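Local coordinates for protein probable endonuclease 4 (Thermotoga maritima, PDB 4HNO) that probably cleaves DNA at apurinic or apyrimidinic sites during repair, as a metal-dependent endonuclease IV, leaving a 3'-hydroxyl and a 5'-terminal sugar phosphate, at residues P113-G118 / G153-Y158; N78-K83 / D126-G131. One frame throughout, in Å; residues are numbered along the deposited sequence. Where two conformers were deposited one is given.

Both contacts lie on the same side of the chain's centre, their centres about 10 Å apart, and their segments alternate along the chain. Contact 1 pairs the end of strand 108-115 with the short strand 155-156. It is partly buried, near the metal site, and rests on backbone hydrogen bonds, bridging waters and a histidine ring. Contact 2 is more buried and lies farther from the metals. There the loop 78-83 packs on helix 121-136 through aliphatic side chains and one arginine that grips a single carbonyl. The two touch directly: Asn78 OD1 probably accepts a hydrogen bond from Ser115 N at 2.9 Å, and Ala80 packs against the Ser115 carbonyl.

Contact 1: residues P113-G118 / G153-Y158; sequences PGSHLG and GGNIGY
His116 holds CG between its backbone N and carbonyl carbon (chi1 55°), which lays the imidazole ring over Gly154, while Ile156 turns CG1 beside its own backbone N (chi1 -63°) to meet the edge of that ring. Strand 108-115 belongs to the TIM barrel, and strand 155-156 is a short, weakly bonded antiparallel addition to its end. Ser115 and Asn155 are a non-hydrogen-bonded pair. On either side of it, Ile156 N donates to Gly114 O at 2.9 Å in a nearly straight bond, and His116 N donates to Gly154 O at 3.0 Å from above the carbonyl plane. The same carbonyl oxygen sits over one face of the His116 ring, offset toward its rim, and Gly154 CA makes a CH-pi contact with that ring, 3.9 Å from its centroid. Ile156 comes in at the ring edge, CG1 lying 3.6 Å from His116 CD2, the two side chains crossing at about a right angle. The backbones approach closely here, Gly154 CA lying 4.0 Å from Leu117 N.

In one of the two conformers of Ser115, OG accepts from Leu117 N in an ST turn, and a water joins this hydroxyl to Gly154 N. Pro113 packs its ring against Ile156 O. It also meets Leu163 and Ile166 of helix 160-169, and it follows the zinc ligand His112 directly. The contact thus lies beside the metal site, where Glu147 is shared between metals. The amide of Asn155 is held by Ser150 O through ND2. In the plane of the imidazole, beside the CD2 that meets Ile156, a water 2.9 Å from His116 NE2 donates to Asn155 O.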
ATOM      1  N   PRO A 113      -4.015   0.204  -9.211  1.00  8.24           N
ATOM      2  CA  PRO A 113      -4.386   1.001 -10.385  1.00  8.67           C
ATOM      3  C   PRO A 113      -5.701   0.619 -11.036  1.00  8.42           C
ATOM      4  O   PRO A 113      -6.476   1.513 -11.400  1.00  9.70           O
ATOM      5  CB  PRO A 113      -3.192   0.789 -11.322  1.00 10.00           C
ATOM      6  CG  PRO A 113      -2.031   0.612 -10.374  1.00 10.10           C
ATOM      7  CD  PRO A 113      -2.596  -0.223  -9.259  1.00  9.41           C
ATOM      8  N   GLY A 114      -5.941  -0.665 -11.208  1.00  8.84           N
ATOM      9  CA  GLY A 114      -7.167  -1.124 -11.811  1.00  9.94           C
ATOM     10  C   GLY A 114      -6.937  -2.295 -12.751  1.00  8.97           C
ATOM     11  O   GLY A 114      -5.810  -2.735 -12.988  1.00 10.31           O
ATOM     12  N   SER A 115      -8.048  -2.796 -13.281  1.00  8.70           N
ATOM     13  CA  SER A 115      -8.030  -3.849 -14.288  1.00  8.96           C
ATOM     14  C   SER A 115      -8.838  -3.404 -15.498  1.00  9.43           C
ATOM     15  O   SER A 115      -9.976  -2.957 -15.360  1.00  9.18           O
ATOM     16  CB  SER A 115      -8.620  -5.129 -13.765  0.97 10.49           C
ATOM     17  OG  SER A 115      -8.839  -6.015 -14.873  0.97 17.17           O
ATOM     18  N   HIS A 116      -8.255  -3.567 -16.695  1.00  9.55           N
ATOM     19  CA  HIS A 116      -8.935  -3.233 -17.935  1.00  9.87           C
ATOM     20  C   HIS A 116      -9.824  -4.333 -18.463  1.00 10.43           C
ATOM     21  O   HIS A 116     -10.480  -4.183 -19.495  1.00 11.24           O
ATOM     22  CB  HIS A 116      -7.945  -2.808 -19.010  1.00 10.64           C
ATOM     23  CG  HIS A 116      -6.880  -3.812 -19.274  1.00 11.29           C
ATOM     24  ND1 HIS A 116      -7.130  -5.027 -19.863  1.00 13.64           N
ATOM     25  CD2 HIS A 116      -5.561  -3.784 -18.985  1.00 12.92           C
ATOM     26  CE1 HIS A 116      -5.994  -5.698 -19.933  1.00 14.79           C
ATOM     27  NE2 HIS A 116      -5.029  -4.969 -19.401  1.00 14.27           N
ATOM     28  N   LEU A 117      -9.850  -5.461 -17.760  1.00 22.63           N
ATOM     29  CA  LEU A 117     -10.708  -6.601 -18.125  1.00 32.15           C
ATOM     30  C   LEU A 117     -10.514  -7.105 -19.572  1.00 26.73           C
ATOM     31  O   LEU A 117     -11.441  -7.633 -20.207  1.00 21.22           O
ATOM     32  CB  LEU A 117     -12.181  -6.263 -17.866  1.00 37.45           C
ATOM     33  CG  LEU A 117     -12.606  -6.274 -16.390  1.00 39.88           C
ATOM     34  CD1 LEU A 117     -12.030  -5.081 -15.641  1.00 40.38           C
ATOM     35  CD2 LEU A 117     -14.125  -6.307 -16.227  1.00 40.71           C
ATOM     36  N   GLY A 118      -9.290  -6.964 -20.072  1.00 16.75           N
ATOM     37  CA  GLY A 118      -8.925  -7.427 -21.404  1.00 16.34           C
ATOM     38  C   GLY A 118      -9.207  -6.462 -22.549  1.00 15.60           C
ATOM     39  O   GLY A 118      -9.260  -6.868 -23.699  1.00 21.03           O
ATOM     40  N   GLY A 153      -5.668 -11.453 -14.571  1.00 15.86           N
ATOM     41  CA  GLY A 153      -6.604 -10.895 -15.512  1.00 15.73           C
ATOM     42  C   GLY A 153      -6.044  -9.695 -16.217  1.00 14.73           C
ATOM     43  O   GLY A 153      -4.957  -9.686 -16.789  1.00 15.90           O
ATOM     44  N   GLY A 154      -6.829  -8.651 -16.150  1.00 14.69           N
ATOM     45  CA  GLY A 154      -6.490  -7.444 -16.809  1.00 13.25           C
ATOM     46  C   GLY A 154      -5.834  -6.464 -15.872  1.00 10.77           C
ATOM     47  O   GLY A 154      -5.851  -5.290 -16.187  1.00 11.05           O
ATOM     48  N   ASN A 155      -5.210  -6.905 -14.773  1.00 10.15           N
ATOM     49  CA  ASN A 155      -4.569  -5.956 -13.874  1.00  9.28           C
ATOM     50  C   ASN A 155      -3.516  -5.135 -14.596  1.00  8.88           C
ATOM     51  O   ASN A 155      -2.722  -5.642 -15.401  1.00 10.03           O
ATOM     52  CB  ASN A 155      -3.867  -6.665 -12.736  1.00  9.81           C
ATOM     53  CG  ASN A 155      -4.789  -7.109 -11.652  1.00 10.78           C
ATOM     54  OD1 ASN A 155      -5.996  -6.855 -11.684  1.00 11.52           O
ATOM     55  ND2 ASN A 155      -4.218  -7.785 -10.663  1.00 12.15           N
ATOM     56  N   ILE A 156      -3.505  -3.858 -14.233  1.00  8.53           N
ATOM     57  CA  ILE A 156      -2.455  -2.910 -14.582  1.00  8.44           C
ATOM     58  C   ILE A 156      -1.654  -2.625 -13.325  1.00  8.15           C
ATOM     59  O   ILE A 156      -2.226  -2.393 -12.262  1.00  8.73           O
ATOM     60  CB  ILE A 156      -3.067  -1.622 -15.148  1.00  8.59           C
ATOM     61  CG1 ILE A 156      -3.822  -1.925 -16.438  1.00 10.05           C
ATOM     62  CG2 ILE A 156      -2.004  -0.563 -15.353  1.00 10.25           C
ATOM     63  CD1 ILE A 156      -4.687  -0.770 -16.932  1.00 10.89           C
ATOM     64  N   GLY A 157      -0.333  -2.638 -13.463  1.00  8.35           N
ATOM     65  CA  GLY A 157       0.558  -2.317 -12.369  1.00  8.21           C
ATOM     66  C   GLY A 157       1.397  -3.467 -11.866  1.00  7.81           C
ATOM     67  O   GLY A 157       1.958  -3.360 -10.775  1.00  8.43           O
ATOM     68  N   TYR A 158       1.530  -4.550 -12.636  1.00  8.08           N
ATOM     69  CA  TYR A 158       2.393  -5.648 -12.222  1.00  8.38           C
ATOM     70  C   TYR A 158       3.865  -5.365 -12.538  1.00  8.38           C
ATOM     71  O   TYR A 158       4.749  -5.974 -11.937  1.00  9.44           O
ATOM     72  CB  TYR A 158       1.903  -6.992 -12.781  1.00  9.08           C
ATOM     73  CG  TYR A 158       1.807  -7.047 -14.288  1.00  9.54           C
ATOM     74  CD1 TYR A 158       2.850  -7.485 -15.083  1.00 11.24           C
ATOM     75  CD2 TYR A 158       0.632  -6.640 -14.932  1.00 10.62           C
ATOM     76  CE1 TYR A 158       2.721  -7.503 -16.494  1.00 12.01           C
ATOM     77  CE2 TYR A 158       0.504  -6.658 -16.315  1.00 11.24           C
ATOM     78  CZ  TYR A 158       1.552  -7.067 -17.077  1.00 12.10           C
ATOM     79  OH  TYR A 158       1.436  -7.093 -18.436  1.00 14.33           O
TER
HETATM   80  O   HOH W   1      -4.289  -2.816 -10.285  0.92  9.47           O
HETATM   81  O   HOH W   2      -8.777  -8.543 -14.367  0.91 22.22           O
HETATM   82  O   HOH W   3      -2.435  -4.651 -18.207  0.62 12.28           O

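Contact 2: residues N78-K83 / D126-G131; sequences NLASPK and DRIVRG
Leu79 and Ala80 occupy the middle of a type I turn from Asn78 to Ser81, and this turn lies against helix 121-136 with the CA atoms of Leu79 and Ile128 4.7 Å apart. Arg127 reaches over from the helix and grips Ala80 O side-on, NE and NH1 each 3.0 Å from that one oxygen. The oxygen lies in the guanidinium plane, and both nitrogens approach it from the same face of the carbonyl plane, NE from well above it. A bend at chi3 (-65°) turns the guanidinium back toward the loop, while Pro82 covers one of its faces, CB 3.8 Å from NH1. Thr119 gives NH1 a second partner, which should help fix the rotation of the group.

Beside the arginine the contact is aliphatic. Ile128 CG1 stands 3.7 Å from Ala80 CB, and Leu79 places its CB over Ile128 CA. Leu79 CD1 comes within 4.2 Å of Gly131 C on the helix backbone. Asn78 OD1 accepts from Ala80 N in an Asx turn, and Ser81 OG accepts from Lys83 N in an ST turn.

This is packing away from the metals, a strand-to-helix loop of the TIM barrel against the next helix but one: it follows strand 69-72 and leads into helix 84-104, whose Val91 and Leu94 pack on Leu79. Ile128 also packs on Ile156 of strand 155-156 and Ile166 of helix 160-169.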
ATOM      1  N   ASN A  78     -12.286   0.766  -9.407  1.00  8.70           N
ATOM      2  CA  ASN A  78     -11.520   0.301 -10.553  1.00  8.54           C
ATOM      3  C   ASN A  78     -11.532   1.370 -11.630  1.00  8.25           C
ATOM      4  O   ASN A  78     -12.400   1.401 -12.499  1.00  8.81           O
ATOM      5  CB  ASN A  78     -12.077  -1.004 -11.091  1.00  9.21           C
ATOM      6  CG  ASN A  78     -11.273  -1.507 -12.254  1.00  8.44           C
ATOM      7  OD1 ASN A  78     -10.221  -0.953 -12.580  1.00  8.81           O
ATOM      8  ND2 ASN A  78     -11.768  -2.540 -12.927  1.00  9.51           N
ATOM      9  N   LEU A  79     -10.536   2.243 -11.550  1.00  8.58           N
ATOM     10  CA  LEU A  79     -10.404   3.349 -12.493  1.00  8.84           C
ATOM     11  C   LEU A  79      -9.991   2.911 -13.898  1.00  8.65           C
ATOM     12  O   LEU A  79      -9.983   3.735 -14.801  1.00  9.20           O
ATOM     13  CB  LEU A  79      -9.387   4.370 -11.992  1.00  9.90           C
ATOM     14  CG  LEU A  79      -9.715   5.089 -10.684  1.00 11.48           C
ATOM     15  CD1 LEU A  79      -8.546   6.024 -10.343  1.00 13.13           C
ATOM     16  CD2 LEU A  79     -11.021   5.847 -10.758  1.00 13.43           C
ATOM     17  N   ALA A  80      -9.650   1.630 -14.077  1.00  8.23           N
ATOM     18  CA  ALA A  80      -9.380   1.111 -15.414  1.00  8.81           C
ATOM     19  C   ALA A  80     -10.590   0.436 -16.033  1.00  8.87           C
ATOM     20  O   ALA A  80     -10.510  -0.022 -17.168  1.00  9.95           O
ATOM     21  CB  ALA A  80      -8.212   0.142 -15.408  1.00  9.13           C
ATOM     22  N   SER A  81     -11.706   0.363 -15.327  1.00  9.19           N
ATOM     23  CA  SER A  81     -12.830  -0.401 -15.832  1.00  9.22           C
ATOM     24  C   SER A  81     -13.273   0.116 -17.182  1.00  9.33           C
ATOM     25  O   SER A  81     -13.433   1.321 -17.368  1.00  9.93           O
ATOM     26  CB  SER A  81     -14.015  -0.300 -14.890  1.00  9.95           C
ATOM     27  OG  SER A  81     -15.117  -0.994 -15.446  1.00 11.19           O
ATOM     28  N   PRO A  82     -13.564  -0.783 -18.119  1.00 10.40           N
ATOM     29  CA  PRO A  82     -14.133  -0.372 -19.405  1.00 10.62           C
ATOM     30  C   PRO A  82     -15.649  -0.179 -19.334  1.00 11.00           C
ATOM     31  O   PRO A  82     -16.258   0.084 -20.364  1.00 12.44           O
ATOM     32  CB  PRO A  82     -13.772  -1.548 -20.319  1.00 12.02           C
ATOM     33  CG  PRO A  82     -13.828  -2.717 -19.400  1.00 12.72           C
ATOM     34  CD  PRO A  82     -13.262  -2.220 -18.085  1.00 11.33           C
ATOM     35  N   LYS A  83     -16.235  -0.347 -18.157  1.00 10.63           N
ATOM     36  CA  LYS A  83     -17.646  -0.106 -17.930  1.00 10.31           C
ATOM     37  C   LYS A  83     -17.802   1.283 -17.349  1.00 10.12           C
ATOM     38  O   LYS A  83     -17.343   1.572 -16.250  1.00 10.48           O
ATOM     39  CB  LYS A  83     -18.226  -1.153 -16.980  1.00 11.70           C
ATOM     40  CG  LYS A  83     -17.890  -2.597 -17.365  1.00 17.08           C
ATOM     41  CD  LYS A  83     -18.213  -2.967 -18.800  1.00 22.37           C
ATOM     42  CE  LYS A  83     -17.759  -4.392 -19.126  1.00 26.87           C
ATOM     43  NZ  LYS A  83     -18.165  -5.389 -18.092  1.00 27.24           N
ATOM     44  N   ASP A 126      -5.018   5.151 -19.704  1.00  8.77           N
ATOM     45  CA  ASP A 126      -5.615   6.458 -19.933  1.00  8.94           C
ATOM     46  C   ASP A 126      -6.859   6.650 -19.062  1.00  8.66           C
ATOM     47  O   ASP A 126      -7.095   7.761 -18.568  1.00  8.89           O
ATOM     48  CB  ASP A 126      -5.943   6.666 -21.408  1.00  9.76           C
ATOM     49  CG  ASP A 126      -4.728   7.004 -22.257  1.00 12.08           C
ATOM     50  OD1 ASP A 126      -4.842   6.860 -23.488  1.00 15.19           O
ATOM     51  OD2 ASP A 126      -3.683   7.394 -21.708  1.00 13.19           O
ATOM     52  N   ARG A 127      -7.659   5.612 -18.859  1.00  8.26           N
ATOM     53  CA  ARG A 127      -8.830   5.726 -17.992  1.00  8.09           C
ATOM     54  C   ARG A 127      -8.409   5.969 -16.546  1.00  8.12           C
ATOM     55  O   ARG A 127      -9.065   6.738 -15.836  1.00  8.06           O
ATOM     56  CB  ARG A 127      -9.740   4.496 -18.093  1.00  8.79           C
ATOM     57  CG  ARG A 127     -10.512   4.424 -19.406  1.00  9.75           C
ATOM     58  CD  ARG A 127     -11.583   3.352 -19.406  1.00 11.01           C
ATOM     59  NE  ARG A 127     -11.056   2.009 -19.307  1.00 11.42           N
ATOM     60  CZ  ARG A 127     -10.743   1.235 -20.342  1.00 10.87           C
ATOM     61  NH1 ARG A 127     -10.303   0.006 -20.113  1.00 11.71           N
ATOM     62  NH2 ARG A 127     -10.864   1.675 -21.603  1.00 11.93           N
ATOM     63  N   ILE A 128      -7.347   5.310 -16.103  1.00  7.73           N
ATOM     64  CA  ILE A 128      -6.853   5.518 -14.740  1.00  7.69           C
ATOM     65  C   ILE A 128      -6.396   6.971 -14.588  1.00  7.73           C
ATOM     66  O   ILE A 128      -6.719   7.639 -13.607  1.00  8.35           O
ATOM     67  CB  ILE A 128      -5.724   4.560 -14.402  1.00  7.94           C
ATOM     68  CG1 ILE A 128      -6.216   3.119 -14.371  1.00  8.24           C
ATOM     69  CG2 ILE A 128      -5.109   4.942 -13.045  1.00  8.52           C
ATOM     70  CD1 ILE A 128      -5.082   2.112 -14.415  1.00  9.04           C
ATOM     71  N   VAL A 129      -5.627   7.467 -15.549  1.00  7.95           N
ATOM     72  CA  VAL A 129      -5.165   8.842 -15.521  1.00  8.31           C
ATOM     73  C   VAL A 129      -6.338   9.808 -15.476  1.00  8.15           C
ATOM     74  O   VAL A 129      -6.354  10.757 -14.684  1.00  8.59           O
ATOM     75  CB  VAL A 129      -4.262   9.126 -16.731  1.00  8.79           C
ATOM     76  CG1 VAL A 129      -3.961  10.597 -16.869  1.00 10.08           C
ATOM     77  CG2 VAL A 129      -2.961   8.309 -16.618  1.00  9.35           C
ATOM     78  N   ARG A 130      -7.333   9.575 -16.326  1.00  8.27           N
ATOM     79  CA  ARG A 130      -8.493  10.455 -16.359  1.00  8.56           C
ATOM     80  C   ARG A 130      -9.181  10.464 -14.989  1.00  8.75           C
ATOM     81  O   ARG A 130      -9.604  11.501 -14.499  1.00  9.00           O
ATOM     82  CB  ARG A 130      -9.450  10.000 -17.474  1.00  9.95           C
ATOM     83  CG  ARG A 130     -10.614  10.921 -17.717  1.00 13.47           C
ATOM     84  CD  ARG A 130     -11.486  10.443 -18.864  1.00 15.29           C
ATOM     85  NE  ARG A 130     -12.493  11.450 -19.162  1.00 18.39           N
ATOM     86  CZ  ARG A 130     -13.284  11.459 -20.223  1.00 19.29           C
ATOM     87  NH1 ARG A 130     -13.212  10.491 -21.124  1.00 19.01           N
ATOM     88  NH2 ARG A 130     -14.160  12.444 -20.380  1.00 23.55           N
ATOM     89  N   GLY A 131      -9.316   9.288 -14.394  1.00  8.42           N
ATOM     90  CA  GLY A 131      -9.943   9.178 -13.090  1.00  8.61           C
ATOM     91  C   GLY A 131      -9.145   9.850 -11.985  1.00  8.07           C
ATOM     92  O   GLY A 131      -9.715  10.575 -11.155  1.00  8.41           O
TER